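Local coordinates for protein putative fructose-bisphosphate aldolase (Coccidioides immitis, PDB 3PM6) that belongs to the class II aldolase family, folds as a TIM barrel and binds a zinc ion, at residues Val259-Glu264 and His275-Asn280. Residues are numbered along the deposited sequence; the frame is centred on the assembly and turned at random.
Sequences VKVMRE and HEEVTN
Val278 points its CG1 methyl at the helix of Val261, meeting Val261 CB at 3.6 Å and lying equally near Val261 CG1. Its CG1 stands anti to the carbonyl carbon (chi1 -65°), which directs this methyl across the gap while the two valine side chains pass each other at a slant. Short and branched at CB, valine suits a place where the CA atoms of Val261 and Val278 are 5.9 Å apart. Met262 reaches the same methyl from another side: its longer, flexible chain starts out to one side of the facing helix, and its bend at chi2 (-66°) brings CE back to 4.0 Å from Val278 CG1, with Met262 CG 4.1 Å from that methyl, roughly at right angles to the valine. The two segments run roughly antiparallel (149° between their N-to-C directions) and belong to consecutive helices, 252-265 and 271-292, that form a helical hairpin after the last strand of the TIM barrel. Beside this apolar patch, Glu277, which is partly exposed, contributes only the aliphatic root of its side chain, CB lying 3.8 Å from Val261 CG1, while the extended chain carries the carboxylate beyond, to weak, long ion pairs with Lys265 and Arg273. Met262 also packs on Tyr258 of the second subunit, and Val278 on Glu38 of helix 37-49.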
loop_
_atom_site.group_PDB
_atom_site.type_symbol
_atom_site.label_atom_id
_atom_site.label_comp_id
_atom_site.label_asym_id
_atom_site.label_seq_id
_atom_site.Cartn_x
_atom_site.Cartn_y
_atom_site.Cartn_z
ATOM N N VAL A 259 -6.686 12.554 -7.832
ATOM C CA VAL A 259 -8.058 13.014 -7.783
ATOM C C VAL A 259 -8.594 13.299 -9.195
ATOM O O VAL A 259 -9.691 12.846 -9.545
ATOM C CB VAL A 259 -8.206 14.234 -6.853
ATOM C CG1 VAL A 259 -9.587 14.855 -7.000
ATOM C CG2 VAL A 259 -7.994 13.811 -5.402
ATOM N N LYS A 260 -7.812 14.005 -10.005
ATOM C CA LYS A 260 -8.254 14.339 -11.372
ATOM C C LYS A 260 -8.479 13.092 -12.215
ATOM O O LYS A 260 -9.481 13.009 -12.895
ATOM C CB LYS A 260 -7.304 15.311 -12.095
ATOM N N VAL A 261 -7.569 12.119 -12.143
ATOM C CA VAL A 261 -7.720 10.908 -12.929
ATOM C C VAL A 261 -8.949 10.102 -12.459
ATOM O O VAL A 261 -9.746 9.645 -13.279
ATOM C CB VAL A 261 -6.440 10.031 -12.943
ATOM C CG1 VAL A 261 -6.709 8.707 -13.642
ATOM C CG2 VAL A 261 -5.323 10.743 -13.648
ATOM N N MET A 262 -9.107 9.951 -11.144
ATOM C CA MET A 262 -10.274 9.244 -10.589
ATOM C C MET A 262 -11.574 9.971 -10.943
ATOM O O MET A 262 -12.553 9.338 -11.336
ATOM C CB MET A 262 -10.166 9.089 -9.061
ATOM C CG MET A 262 -9.129 8.079 -8.582
ATOM S SD MET A 262 -9.553 6.395 -9.058
ATOM C CE MET A 262 -8.158 5.453 -8.459
ATOM N N ARG A 263 -11.577 11.294 -10.810
ATOM C CA ARG A 263 -12.783 12.099 -11.064
ATOM C C ARG A 263 -13.268 11.866 -12.495
ATOM O O ARG A 263 -14.453 11.621 -12.726
ATOM C CB ARG A 263 -12.515 13.595 -10.783
ATOM C CG ARG A 263 -13.443 14.596 -11.500
ATOM C CD ARG A 263 -13.314 16.075 -11.004
ATOM N NE ARG A 263 -12.031 16.701 -11.362
ATOM C CZ ARG A 263 -11.208 17.281 -10.482
ATOM N NH1 ARG A 263 -11.547 17.333 -9.187
ATOM N NH2 ARG A 263 -10.059 17.817 -10.897
ATOM N N GLU A 264 -12.331 11.893 -13.439
ATOM C CA GLU A 264 -12.650 11.790 -14.862
ATOM C C GLU A 264 -12.865 10.348 -15.383
ATOM O O GLU A 264 -13.650 10.134 -16.297
ATOM C CB GLU A 264 -11.563 12.486 -15.681
ATOM N N HIS A 275 -5.487 2.265 -11.791
ATOM C CA HIS A 275 -4.336 2.320 -10.888
ATOM C C HIS A 275 -3.099 2.773 -11.633
ATOM O O HIS A 275 -2.297 3.520 -11.092
ATOM C CB HIS A 275 -4.076 0.966 -10.226
ATOM C CG HIS A 275 -5.061 0.633 -9.153
ATOM N ND1 HIS A 275 -5.286 1.455 -8.073
ATOM C CD2 HIS A 275 -5.874 -0.433 -8.987
ATOM C CE1 HIS A 275 -6.209 0.915 -7.291
ATOM N NE2 HIS A 275 -6.593 -0.223 -7.833
ATOM N N GLU A 276 -2.957 2.296 -12.869
ATOM C CA GLU A 276 -1.840 2.664 -13.721
ATOM C C GLU A 276 -1.832 4.146 -14.027
ATOM O O GLU A 276 -0.780 4.798 -13.929
ATOM C CB GLU A 276 -1.841 1.834 -15.016
ATOM C CG GLU A 276 -1.431 0.346 -14.799
ATOM C CD GLU A 276 -1.692 -0.566 -16.027
ATOM O OE1 GLU A 276 -1.970 -0.061 -17.152
ATOM O OE2 GLU A 276 -1.617 -1.795 -15.855
ATOM N N GLU A 277 -3.003 4.678 -14.373
ATOM C CA GLU A 277 -3.110 6.082 -14.782
ATOM C C GLU A 277 -2.855 7.083 -13.633
ATOM O O GLU A 277 -2.104 8.056 -13.821
ATOM C CB GLU A 277 -4.429 6.350 -15.547
ATOM C CG GLU A 277 -4.458 5.647 -16.927
ATOM C CD GLU A 277 -5.542 6.178 -17.877
ATOM O OE1 GLU A 277 -6.051 7.290 -17.640
ATOM O OE2 GLU A 277 -5.889 5.486 -18.857
ATOM N N VAL A 278 -3.404 6.813 -12.437
ATOM C CA VAL A 278 -3.120 7.672 -11.292
ATOM C C VAL A 278 -1.639 7.657 -10.920
ATOM O O VAL A 278 -1.082 8.687 -10.550
ATOM C CB VAL A 278 -4.017 7.398 -10.044
ATOM C CG1 VAL A 278 -5.481 7.741 -10.362
ATOM C CG2 VAL A 278 -3.890 5.958 -9.535
ATOM N N THR A 279 -0.992 6.504 -11.053
ATOM C CA THR A 279 0.411 6.400 -10.702
ATOM C C THR A 279 1.284 7.168 -11.709
ATOM O O THR A 279 2.186 7.911 -11.302
ATOM C CB THR A 279 0.835 4.931 -10.632
ATOM O OG1 THR A 279 -0.099 4.229 -9.807
ATOM C CG2 THR A 279 2.222 4.803 -10.055
ATOM N N ASN A 280 0.995 6.997 -13.002
ATOM C CA ASN A 280 1.684 7.741 -14.042
ATOM C C ASN A 280 1.553 9.237 -13.872
ATOM O O ASN A 280 2.536 9.936 -13.950
ATOM C CB ASN A 280 1.186 7.353 -15.442
ATOM C CG ASN A 280 1.445 5.898 -15.766
ATOM O OD1 ASN A 280 2.287 5.264 -15.132
ATOM N ND2 ASN A 280 0.692 5.348 -16.726
#